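Local coordinates for Ras-related protein Rab-21 (Homo sapiens, PDB 1Z08) that is a Rab protein of the Ras family, with a P-loop nucleotide-binding fold that holds phosphoaminophosphonic acid-guanylate ester and a magnesium ion, at residues A[24-29]-A[155-160]; A[29-34]-A[148-153]; A[80-85]-A[112-117]; A[92-97]-A[132-137]. The protein carries 1 engineered substitution. All blocks are in the same frame, centred on the assembly; numbering follows the deposited sequence.

Contact 1 of 4, residues A[24-29]-A[155-160]; sequences LRYCEN and GIEELF
R25 meets I156 with the aliphatic start of its side chain, CG lying 3.7 Å from I156 CD1. The two chains lie crosswise, roughly perpendicular. Further out the R25 chain bends twice and carries its guanidinium group away from I156. There R25 NE donates to A150 O, and R25 NH1 reaches N29 OD1 at 3.1 Å from above the amide's carbonyl plane.

Y26 comes next and carries most of the contact. Its CG stands anti to the backbone N (chi1 -170°), and this sends the ring across to helix 156-168. It lies on F160 as an offset stack, with centroids 4.1 Å apart and planes only 8° from parallel. F160 CB sits near the hydroxyl end, 3.4 Å from Y26 CZ. At the root of the ring, Y26 CB meets I156 CG2 at 3.7 Å. The same methyl lies at the edge of the F160 ring, in its plane. The carboxylate of E157 comes to the edge of the Y26 ring, with E157 OE2 3.6 Å from Y26 CD1.

The segment axes are 10.5 Å apart at closest and cross at 88°. In this Ras-family fold both helices lie against the central sheet. Y26 and F160 both reach I59 of strand 54-61, and K46 adds a cation-pi contact to Y26.

No direct hydrogen bond joins the two segments. One water links Y26 OH to E157 O, and another donates to Y26 O and E157 OE2. The contact is thus a buried apolar stack, with its polar rim bridged by water.

Contact 2 of 4, residues A[29-34]-A[148-153]; sequences NKFNDK and TSAKQN. With GNP (phosphoaminophosphonic acid-guanylate ester), chain F.
K151 NZ is gripped by both carboxylate oxygens of D33 and by a water. The main bond of this salt bridge runs from K151 NZ to D33 OD1 at 2.8 Å and uses that oxygen's syn lone pair. The bond to OD2 is weak. The water accepts from K151 NZ at 2.7 Å and donates to D33 OD2, closing a small ring of bonds.

K151 reaches this position as an extended chain that passes along F31. Its CA lies 3.6 Å from the centroid of the F31 ring, almost straight over the face, in a CH-pi contact. Further along, K151 CG touches F31 CE2 at 3.6 Å. K151 CB packs against both the F31 ring and N1 of the bound phosphoaminophosphonic acid-guanylate ester, at the corner where ring and base come together. A chi1 of 177° swings the F31 ring away from its own backbone N and toward A150 and K151. N9 of the base lies at the F31 ring edge, in its plane.

S149, A150 and K151 form the SAK motif of the Ras family, which meets the guanine base. K151 N donates to the ligand's O6 at 3.2 Å, and A150 N adds a weak bond. S149 OG accepts from Q152 N at 3.0 Å, an ST motif, and also bonds to D122 OD1. From residues 29-34 the backbone holds the ribose: O2' donates to N32 O at 2.7 Å, and O3' donates to D33 O at 2.7 Å.

At the outer end a water donates to N29 OD1, which R25 also binds, and accepts from N153 ND2.

Contact 3 of 4, residues A[80-85]-A[112-117]; sequences NGAILV and ICLCIV
I83 and V117 meet methyl to methyl, CG2 of each 3.6 Å apart. They sit two steps off in register, since I83 pairs with C115. I83 holds CG1 beside its backbone N (chi1 -59°), which places CG2 beside the carbonyl carbon and toward V117.

A82 has only CB to offer, and two longer chains close on it. I112 CD1 lies 3.7 Å and L114 CD2 3.8 Å from A82 CB. I112 turns CG1 to the far side from its own N (chi1 -178°), and this lays CG1 and CD1 over G81 and A82. The price is that its CG2 takes the crowded position between N and carbonyl carbon.

The strands are neighbours in the parallel part of the Ras-family sheet. They are the two strands of a beta-alpha-beta crossover through helix 91-108. That helix covers the face with A82, L84 and L114, while helix 156-168 covers I83 and C115. Five backbone hydrogen bonds join the strands. The shortest runs from L84 N to C115 O at 2.7 Å, and C115 N donates to A82 O at 2.8 Å.

Side chains also pack on the partner's carbonyls. L84 CB lies 3.5 Å from C115 O, and C115 CB lies 3.6 Å from A82 O. At the far end V85 CG1 is 4.0 Å from V117 O, and the V85 side chain also touches V17.

Contact 4 of 4, residues A[92-97]-A[132-137]; sequences DSFQKV and QEAESY
F94 pushes the far end of its ring onto A134. F94 CZ lies 3.7 Å from A134 CA, and F94 CE1 lies 3.7 Å from A134 CB. The two segments belong to helices 91-108 and 131-140, which run almost parallel on one side of the central sheet of this Ras-family fold. At closest their segment axes are 11.5 Å apart, and the phenyl ring spans the interval between them. A chi1 of 167° points F94 straight across.

E133 OE2 lies at the edge of the F94 ring, in its plane, 3.7 Å from F94 CE2. The carboxylate stands close to perpendicular to the ring. Y137 CB also comes to the edge, 4.3 Å from F94 CZ. On the sheet side, Y86 meets F94 edge to face. V97 and Y137 complete the apolar part with a loose contact, V97 CG1 to Y137 CE2 at 4.5 Å.

E133 reaches out as an extended chain, while Q95 is bent at chi2 and brings its amide round to meet it. The Q95 amide is shared: NE2 also bonds to E91 OE2, and OE1 accepts from K98 NZ. Across the contact, Q95 NE2 donates to E133 OE2 at 3.1 Å, with a fairly straight N-H...O angle of 159°. The oxygen lies in the plane of the Q95 amide, yet NE2 stands 42° out of the carboxylate plane.

How the contacts relate
Contacts 1 and 2 are neighbours, with centres about 9 Å apart. They share N29, and R25 ties the two together. Contact 3 lies in the central sheet. F160 and L159 of contact 1 pack on it from one side. V97 and Y137 of contact 4 pack from the other side, on L84 and I116. Contacts 1 and 4 are therefore on opposite sides of the chain's centre, with centres about 22 Å apart. Along the chain, contact 1 encloses contact 2, which encloses contacts 3 and 4. The last two interleave, because helix 91-108 connects strands 81-87 and 113-119. The result is a three-layer alpha/beta/alpha sandwich, with contact 2 forming part of the nucleotide pocket.

Contact 1 of 4, residues A[24-29]-A[155-160]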
# COMPACT_ATOMS: atom_id res chain seq x y z
N LEU A 24 8.35 1.68 7.22
CA LEU A 24 9.17 1.98 8.39
C LEU A 24 8.36 1.94 9.69
O LEU A 24 8.80 1.34 10.67
CB LEU A 24 9.90 3.32 8.24
CG LEU A 24 10.79 3.81 9.39
CD1 LEU A 24 12.00 2.90 9.61
CD2 LEU A 24 11.24 5.24 9.14
N ARG A 25 7.18 2.55 9.68
CA ARG A 25 6.30 2.52 10.84
C ARG A 25 5.88 1.09 11.19
O ARG A 25 5.91 0.70 12.35
CB ARG A 25 5.06 3.41 10.63
CG ARG A 25 4.04 3.35 11.77
CD ARG A 25 4.59 3.92 13.07
NE ARG A 25 4.50 5.38 13.13
CZ ARG A 25 5.04 6.14 14.08
NH1 ARG A 25 5.74 5.58 15.07
NH2 ARG A 25 4.89 7.45 14.04
N TYR A 26 5.52 0.31 10.17
CA TYR A 26 5.07 -1.07 10.37
C TYR A 26 6.19 -2.00 10.86
O TYR A 26 5.97 -2.85 11.73
CB TYR A 26 4.46 -1.62 9.08
CG TYR A 26 3.74 -2.96 9.22
CD1 TYR A 26 2.74 -3.14 10.17
CD2 TYR A 26 4.07 -4.03 8.38
CE1 TYR A 26 2.08 -4.37 10.29
CE2 TYR A 26 3.41 -5.25 8.50
CZ TYR A 26 2.43 -5.42 9.45
OH TYR A 26 1.78 -6.63 9.56
N CYS A 27 7.40 -1.81 10.33
CA CYS A 27 8.52 -2.71 10.60
C CYS A 27 9.38 -2.31 11.80
O CYS A 27 9.88 -3.18 12.52
CB CYS A 27 9.41 -2.86 9.37
SG CYS A 27 8.63 -3.71 7.98
N GLU A 28 9.56 -1.01 12.01
CA GLU A 28 10.47 -0.51 13.05
C GLU A 28 9.80 0.44 14.05
O GLU A 28 10.45 0.89 15.01
CB GLU A 28 11.68 0.18 12.42
CG GLU A 28 12.54 -0.71 11.52
CD GLU A 28 13.25 -1.84 12.26
OE1 GLU A 28 13.53 -1.69 13.47
OE2 GLU A 28 13.53 -2.87 11.62
N ASN A 29 8.52 0.72 13.85
CA ASN A 29 7.78 1.71 14.64
C ASN A 29 8.50 3.05 14.77
O ASN A 29 8.64 3.61 15.86
CB ASN A 29 7.39 1.13 16.02
CG ASN A 29 6.41 2.02 16.77
OD1 ASN A 29 5.54 2.66 16.17
ND2 ASN A 29 6.54 2.05 18.09
N GLY A 155 -4.25 2.75 11.23
CA GLY A 155 -4.71 1.92 10.10
C GLY A 155 -3.68 1.02 9.43
O GLY A 155 -4.03 0.26 8.53
N ILE A 156 -2.43 1.09 9.87
CA ILE A 156 -1.34 0.33 9.22
C ILE A 156 -1.36 -1.16 9.60
O ILE A 156 -1.22 -2.02 8.73
CB ILE A 156 0.04 0.96 9.48
CG1 ILE A 156 0.08 2.38 8.92
CG2 ILE A 156 1.15 0.12 8.85
CD1 ILE A 156 1.27 3.20 9.35
N GLU A 157 -1.52 -1.44 10.89
CA GLU A 157 -1.68 -2.81 11.37
C GLU A 157 -2.85 -3.47 10.66
O GLU A 157 -2.74 -4.60 10.18
CB GLU A 157 -1.89 -2.82 12.88
CG GLU A 157 -0.71 -2.33 13.71
CD GLU A 157 0.53 -3.20 13.57
OE1 GLU A 157 0.39 -4.45 13.50
OE2 GLU A 157 1.64 -2.65 13.55
N GLU A 158 -3.96 -2.74 10.60
CA GLU A 158 -5.20 -3.19 9.97
C GLU A 158 -5.02 -3.45 8.46
O GLU A 158 -5.54 -4.44 7.95
CB GLU A 158 -6.31 -2.15 10.21
CG GLU A 158 -6.70 -1.96 11.68
CD GLU A 158 -5.89 -0.90 12.43
OE1 GLU A 158 -4.70 -0.68 12.12
OE2 GLU A 158 -6.46 -0.28 13.36
N LEU A 159 -4.30 -2.56 7.78
CA LEU A 159 -4.02 -2.71 6.35
C LEU A 159 -3.29 -4.01 6.02
O LEU A 159 -3.74 -4.79 5.18
CB LEU A 159 -3.22 -1.50 5.82
CG LEU A 159 -2.50 -1.62 4.46
CD1 LEU A 159 -3.47 -1.76 3.30
CD2 LEU A 159 -1.56 -0.44 4.25
N PHE A 160 -2.16 -4.24 6.69
CA PHE A 160 -1.35 -5.42 6.42
C PHE A 160 -2.03 -6.71 6.87
O PHE A 160 -1.92 -7.73 6.19
CB PHE A 160 0.05 -5.28 7.02
CG PHE A 160 0.96 -4.37 6.24
CD1 PHE A 160 1.62 -4.84 5.10
CD2 PHE A 160 1.16 -3.05 6.63
CE1 PHE A 160 2.46 -4.01 4.37
CE2 PHE A 160 2.00 -2.21 5.90
CZ PHE A 160 2.65 -2.69 4.77
O HOH W 1 -0.52 -6.40 10.97
O HOH W 2 4.08 -3.57 13.44

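Contact 2 of 4, residues A[29-34]-A[148-153]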
# COMPACT_ATOMS: atom_id res chain seq x y z
N ASN A 29 8.52 0.72 13.85
CA ASN A 29 7.78 1.71 14.64
C ASN A 29 8.50 3.05 14.77
O ASN A 29 8.64 3.61 15.86
CB ASN A 29 7.39 1.13 16.02
CG ASN A 29 6.41 2.02 16.77
OD1 ASN A 29 5.54 2.66 16.17
ND2 ASN A 29 6.54 2.05 18.09
N LYS A 30 8.99 3.55 13.64
CA LYS A 30 9.65 4.86 13.58
C LYS A 30 9.02 5.69 12.46
O LYS A 30 8.44 5.14 11.53
CB LYS A 30 11.16 4.70 13.37
CG LYS A 30 11.90 3.97 14.50
CD LYS A 30 13.41 4.04 14.31
CE LYS A 30 14.17 3.43 15.48
NZ LYS A 30 14.22 1.94 15.40
N PHE A 31 9.14 7.01 12.58
CA PHE A 31 8.64 7.95 11.57
C PHE A 31 9.54 9.17 11.47
O PHE A 31 10.05 9.66 12.49
CB PHE A 31 7.19 8.37 11.86
CG PHE A 31 6.64 9.40 10.89
CD1 PHE A 31 6.10 9.01 9.67
CD2 PHE A 31 6.68 10.76 11.20
CE1 PHE A 31 5.60 9.96 8.77
CE2 PHE A 31 6.18 11.72 10.31
CZ PHE A 31 5.64 11.32 9.09
N ASN A 32 9.70 9.67 10.25
CA ASN A 32 10.48 10.87 9.96
C ASN A 32 9.66 11.87 9.16
O ASN A 32 9.01 11.51 8.18
CB ASN A 32 11.72 10.50 9.15
CG ASN A 32 12.64 9.55 9.89
OD1 ASN A 32 13.01 9.80 11.04
ND2 ASN A 32 13.01 8.46 9.23
N ASP A 33 9.68 13.13 9.59
CA ASP A 33 9.07 14.22 8.82
C ASP A 33 9.89 14.52 7.56
O ASP A 33 9.36 15.08 6.60
CB ASP A 33 8.93 15.49 9.67
CG ASP A 33 7.64 15.52 10.48
OD1 ASP A 33 6.59 15.05 9.99
OD2 ASP A 33 7.68 16.04 11.61
N LYS A 34 11.17 14.16 7.59
CA LYS A 34 12.05 14.32 6.44
C LYS A 34 11.66 13.35 5.33
O LYS A 34 11.33 12.19 5.59
CB LYS A 34 13.52 14.10 6.83
CG LYS A 34 14.52 14.44 5.72
CD LYS A 34 15.95 14.12 6.12
CE LYS A 34 16.90 14.37 4.96
NZ LYS A 34 18.32 14.14 5.33
N THR A 148 -4.91 5.48 6.12
CA THR A 148 -3.75 5.37 7.01
C THR A 148 -3.14 6.71 7.39
O THR A 148 -3.31 7.71 6.70
CB THR A 148 -2.61 4.53 6.38
OG1 THR A 148 -2.18 5.15 5.17
CG2 THR A 148 -3.05 3.08 6.11
N SER A 149 -2.43 6.70 8.52
CA SER A 149 -1.48 7.75 8.87
C SER A 149 -0.22 7.09 9.40
O SER A 149 -0.23 6.51 10.49
CB SER A 149 -2.05 8.71 9.93
OG SER A 149 -1.06 9.62 10.37
N ALA A 150 0.86 7.17 8.63
CA ALA A 150 2.16 6.69 9.08
C ALA A 150 2.67 7.52 10.25
O ALA A 150 3.31 7.00 11.16
CB ALA A 150 3.16 6.70 7.93
N LYS A 151 2.36 8.82 10.23
CA LYS A 151 2.79 9.75 11.28
C LYS A 151 2.17 9.44 12.65
O LYS A 151 2.86 9.48 13.67
CB LYS A 151 2.50 11.20 10.87
CG LYS A 151 2.99 12.25 11.88
CD LYS A 151 3.10 13.63 11.25
CE LYS A 151 3.74 14.61 12.23
NZ LYS A 151 4.32 15.80 11.54
N GLN A 152 0.87 9.12 12.66
CA GLN A 152 0.16 8.81 13.91
C GLN A 152 -0.01 7.31 14.17
O GLN A 152 -0.63 6.91 15.16
CB GLN A 152 -1.21 9.50 13.92
CG GLN A 152 -1.14 11.02 13.90
CD GLN A 152 -2.50 11.69 14.02
OE1 GLN A 152 -3.51 11.16 13.55
NE2 GLN A 152 -2.53 12.87 14.63
N ASN A 153 0.56 6.48 13.28
CA ASN A 153 0.40 5.03 13.33
C ASN A 153 -1.08 4.60 13.40
O ASN A 153 -1.50 3.92 14.34
CB ASN A 153 1.22 4.40 14.47
CG ASN A 153 1.34 2.89 14.35
OD1 ASN A 153 1.09 2.31 13.29
ND2 ASN A 153 1.73 2.24 15.44
PG GNP F . 9.77 8.31 -2.39
O1G GNP F . 10.43 9.48 -3.07
O2G GNP F . 10.71 7.45 -1.57
O3G GNP F . 9.06 7.59 -3.50
N3B GNP F . 8.65 8.86 -1.38
PB GNP F . 7.79 8.05 -0.31
O1B GNP F . 6.48 7.65 -0.87
O2B GNP F . 8.62 6.95 0.25
O3A GNP F . 7.43 9.02 0.84
PA GNP F . 8.08 9.16 2.22
O1A GNP F . 7.68 8.03 3.09
O2A GNP F . 9.54 9.45 2.14
O5' GNP F . 7.39 10.43 2.83
C5' GNP F . 7.33 11.65 2.09
C4' GNP F . 6.90 12.79 2.99
O4' GNP F . 5.55 12.56 3.47
C3' GNP F . 7.76 12.99 4.23
O3' GNP F . 7.85 14.38 4.48
C2' GNP F . 6.96 12.25 5.31
O2' GNP F . 7.21 12.69 6.63
C1' GNP F . 5.53 12.58 4.88
N9 GNP F . 4.55 11.62 5.38
C8 GNP F . 4.51 10.26 5.16
N7 GNP F . 3.51 9.67 5.74
C5 GNP F . 2.83 10.70 6.38
C6 GNP F . 1.65 10.69 7.18
O6 GNP F . 0.94 9.71 7.48
N1 GNP F . 1.29 11.96 7.63
C2 GNP F . 1.99 13.11 7.36
N2 GNP F . 1.51 14.25 7.87
N3 GNP F . 3.09 13.14 6.61
C4 GNP F . 3.46 11.91 6.16
O HOH W 3 3.45 4.06 17.22
O HOH W 4 5.62 17.16 13.51

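Contact 3 of 4, residues A[80-85]-A[112-117]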
# COMPACT_ATOMS: atom_id res chain seq x y z
N ASN A 80 1.89 -11.01 -4.86
CA ASN A 80 0.60 -11.53 -4.40
C ASN A 80 -0.34 -10.41 -3.98
O ASN A 80 -1.56 -10.57 -3.99
CB ASN A 80 0.81 -12.52 -3.26
CG ASN A 80 1.73 -13.66 -3.64
OD1 ASN A 80 1.34 -14.58 -4.36
ND2 ASN A 80 2.96 -13.60 -3.17
N GLY A 81 0.25 -9.28 -3.59
CA GLY A 81 -0.51 -8.10 -3.20
C GLY A 81 0.19 -6.83 -3.62
O GLY A 81 1.41 -6.79 -3.75
N ALA A 82 -0.60 -5.78 -3.86
CA ALA A 82 -0.06 -4.48 -4.19
C ALA A 82 -0.76 -3.41 -3.36
O ALA A 82 -1.98 -3.42 -3.23
CB ALA A 82 -0.20 -4.19 -5.67
N ILE A 83 0.04 -2.50 -2.81
CA ILE A 83 -0.47 -1.41 -1.99
C ILE A 83 -0.24 -0.11 -2.75
O ILE A 83 0.90 0.37 -2.84
CB ILE A 83 0.20 -1.37 -0.60
CG1 ILE A 83 -0.03 -2.69 0.15
CG2 ILE A 83 -0.32 -0.19 0.22
CD1 ILE A 83 0.68 -2.78 1.49
N LEU A 84 -1.31 0.43 -3.31
CA LEU A 84 -1.22 1.64 -4.11
C LEU A 84 -1.54 2.83 -3.23
O LEU A 84 -2.69 3.04 -2.83
CB LEU A 84 -2.15 1.56 -5.33
CG LEU A 84 -2.05 0.33 -6.23
CD1 LEU A 84 -2.96 0.49 -7.43
CD2 LEU A 84 -0.64 0.05 -6.70
N VAL A 85 -0.51 3.60 -2.92
CA VAL A 85 -0.58 4.65 -1.92
C VAL A 85 -0.75 6.02 -2.57
O VAL A 85 -0.05 6.35 -3.52
CB VAL A 85 0.68 4.66 -1.01
CG1 VAL A 85 0.51 5.62 0.16
CG2 VAL A 85 0.99 3.25 -0.50
N ILE A 112 -3.93 -10.89 -8.11
CA ILE A 112 -3.28 -9.98 -7.17
C ILE A 112 -4.30 -9.23 -6.32
O ILE A 112 -5.27 -8.67 -6.84
CB ILE A 112 -2.30 -9.00 -7.89
CG1 ILE A 112 -1.58 -8.10 -6.88
CG2 ILE A 112 -3.02 -8.20 -8.98
CD1 ILE A 112 -0.27 -7.53 -7.37
N CYS A 113 -4.09 -9.25 -5.00
CA CYS A 113 -4.92 -8.50 -4.07
C CYS A 113 -4.49 -7.04 -4.07
O CYS A 113 -3.36 -6.72 -3.68
CB CYS A 113 -4.83 -9.10 -2.66
SG CYS A 113 -5.58 -10.74 -2.48
N LEU A 114 -5.38 -6.17 -4.52
CA LEU A 114 -5.07 -4.74 -4.62
C LEU A 114 -5.58 -3.96 -3.42
O LEU A 114 -6.69 -4.20 -2.94
CB LEU A 114 -5.64 -4.15 -5.91
CG LEU A 114 -5.13 -4.64 -7.27
CD1 LEU A 114 -5.74 -3.78 -8.38
CD2 LEU A 114 -3.62 -4.61 -7.36
N CYS A 115 -4.74 -3.05 -2.93
CA CYS A 115 -5.12 -2.10 -1.88
C CYS A 115 -4.94 -0.69 -2.41
O CYS A 115 -3.88 -0.35 -2.95
CB CYS A 115 -4.26 -2.28 -0.63
SG CYS A 115 -4.27 -3.93 0.08
N ILE A 116 -5.97 0.14 -2.27
CA ILE A 116 -5.87 1.56 -2.57
C ILE A 116 -5.87 2.29 -1.23
O ILE A 116 -6.83 2.20 -0.46
CB ILE A 116 -6.98 2.05 -3.53
CG1 ILE A 116 -6.91 1.25 -4.84
CG2 ILE A 116 -6.83 3.55 -3.80
CD1 ILE A 116 -8.00 1.56 -5.83
N VAL A 117 -4.78 2.98 -0.94
CA VAL A 117 -4.52 3.49 0.41
C VAL A 117 -4.39 5.01 0.43
O VAL A 117 -3.46 5.58 -0.15
CB VAL A 117 -3.28 2.82 1.05
CG1 VAL A 117 -3.05 3.32 2.47
CG2 VAL A 117 -3.45 1.29 1.06

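Contact 4 of 4, residues A[92-97]-A[132-137]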
# COMPACT_ATOMS: atom_id res chain seq x y z
N ASP A 92 -3.51 14.88 -7.48
CA ASP A 92 -2.69 14.26 -8.53
C ASP A 92 -2.21 12.86 -8.14
O ASP A 92 -2.19 11.95 -8.97
CB ASP A 92 -1.48 15.15 -8.85
CG ASP A 92 -1.85 16.41 -9.60
OD1 ASP A 92 -3.02 16.55 -10.01
OD2 ASP A 92 -0.96 17.27 -9.78
N SER A 93 -1.85 12.70 -6.86
CA SER A 93 -1.36 11.43 -6.36
C SER A 93 -2.44 10.35 -6.39
O SER A 93 -2.13 9.17 -6.62
CB SER A 93 -0.77 11.58 -4.95
OG SER A 93 -1.78 11.69 -3.96
N PHE A 94 -3.69 10.74 -6.16
CA PHE A 94 -4.80 9.79 -6.27
C PHE A 94 -5.06 9.37 -7.71
O PHE A 94 -5.20 8.18 -8.00
CB PHE A 94 -6.10 10.32 -5.65
CG PHE A 94 -7.31 9.50 -6.02
CD1 PHE A 94 -7.46 8.20 -5.54
CD2 PHE A 94 -8.27 10.01 -6.89
CE1 PHE A 94 -8.56 7.43 -5.90
CE2 PHE A 94 -9.38 9.25 -7.25
CZ PHE A 94 -9.52 7.96 -6.76
N GLN A 95 -5.15 10.34 -8.61
CA GLN A 95 -5.45 10.05 -10.01
C GLN A 95 -4.37 9.17 -10.65
O GLN A 95 -4.68 8.39 -11.56
CB GLN A 95 -5.67 11.35 -10.80
CG GLN A 95 -6.90 12.17 -10.34
CD GLN A 95 -8.23 11.43 -10.47
OE1 GLN A 95 -8.39 10.55 -11.31
NE2 GLN A 95 -9.19 11.80 -9.62
N LYS A 96 -3.14 9.26 -10.15
CA LYS A 96 -2.02 8.44 -10.62
C LYS A 96 -2.17 6.95 -10.29
O LYS A 96 -1.62 6.10 -10.99
CB LYS A 96 -0.70 8.98 -10.07
N VAL A 97 -2.90 6.65 -9.22
CA VAL A 97 -3.18 5.27 -8.80
C VAL A 97 -3.85 4.45 -9.91
O VAL A 97 -3.57 3.25 -10.06
CB VAL A 97 -4.03 5.24 -7.49
CG1 VAL A 97 -4.66 3.87 -7.24
CG2 VAL A 97 -3.19 5.67 -6.29
N GLN A 132 -15.32 9.50 -1.19
CA GLN A 132 -16.35 8.79 -1.93
C GLN A 132 -15.88 8.34 -3.31
O GLN A 132 -16.15 7.21 -3.72
CB GLN A 132 -17.64 9.62 -2.01
CG GLN A 132 -18.27 9.89 -0.64
CD GLN A 132 -18.60 8.61 0.12
OE1 GLN A 132 -19.52 7.88 -0.25
NE2 GLN A 132 -17.85 8.34 1.18
N GLU A 133 -15.16 9.22 -4.02
CA GLU A 133 -14.58 8.88 -5.31
C GLU A 133 -13.55 7.75 -5.19
O GLU A 133 -13.55 6.81 -5.98
CB GLU A 133 -13.94 10.10 -5.98
CG GLU A 133 -13.33 9.81 -7.35
CD GLU A 133 -12.65 11.02 -7.99
OE1 GLU A 133 -12.60 12.10 -7.36
OE2 GLU A 133 -12.15 10.88 -9.12
N ALA A 134 -12.67 7.87 -4.19
CA ALA A 134 -11.61 6.88 -3.96
C ALA A 134 -12.17 5.50 -3.62
O ALA A 134 -11.72 4.49 -4.18
CB ALA A 134 -10.66 7.35 -2.87
N GLU A 135 -13.14 5.46 -2.72
CA GLU A 135 -13.78 4.21 -2.31
C GLU A 135 -14.56 3.59 -3.46
O GLU A 135 -14.45 2.38 -3.71
CB GLU A 135 -14.70 4.43 -1.10
CG GLU A 135 -13.95 4.70 0.20
CD GLU A 135 -14.86 4.76 1.40
OE1 GLU A 135 -16.10 4.75 1.23
OE2 GLU A 135 -14.33 4.82 2.53
N SER A 136 -15.33 4.42 -4.16
CA SER A 136 -16.08 3.99 -5.34
C SER A 136 -15.14 3.40 -6.40
O SER A 136 -15.41 2.32 -6.93
CB SER A 136 -16.87 5.16 -5.94
OG SER A 136 -17.46 4.78 -7.18
N TYR A 137 -14.04 4.10 -6.68
CA TYR A 137 -13.07 3.61 -7.65
C TYR A 137 -12.50 2.26 -7.21
O TYR A 137 -12.45 1.32 -8.01
CB TYR A 137 -11.95 4.62 -7.91
CG TYR A 137 -10.88 4.05 -8.81
CD1 TYR A 137 -11.11 3.87 -10.17
CD2 TYR A 137 -9.65 3.64 -8.29
CE1 TYR A 137 -10.14 3.32 -11.00
CE2 TYR A 137 -8.67 3.08 -9.11
CZ TYR A 137 -8.93 2.93 -10.46
OH TYR A 137 -7.97 2.38 -11.28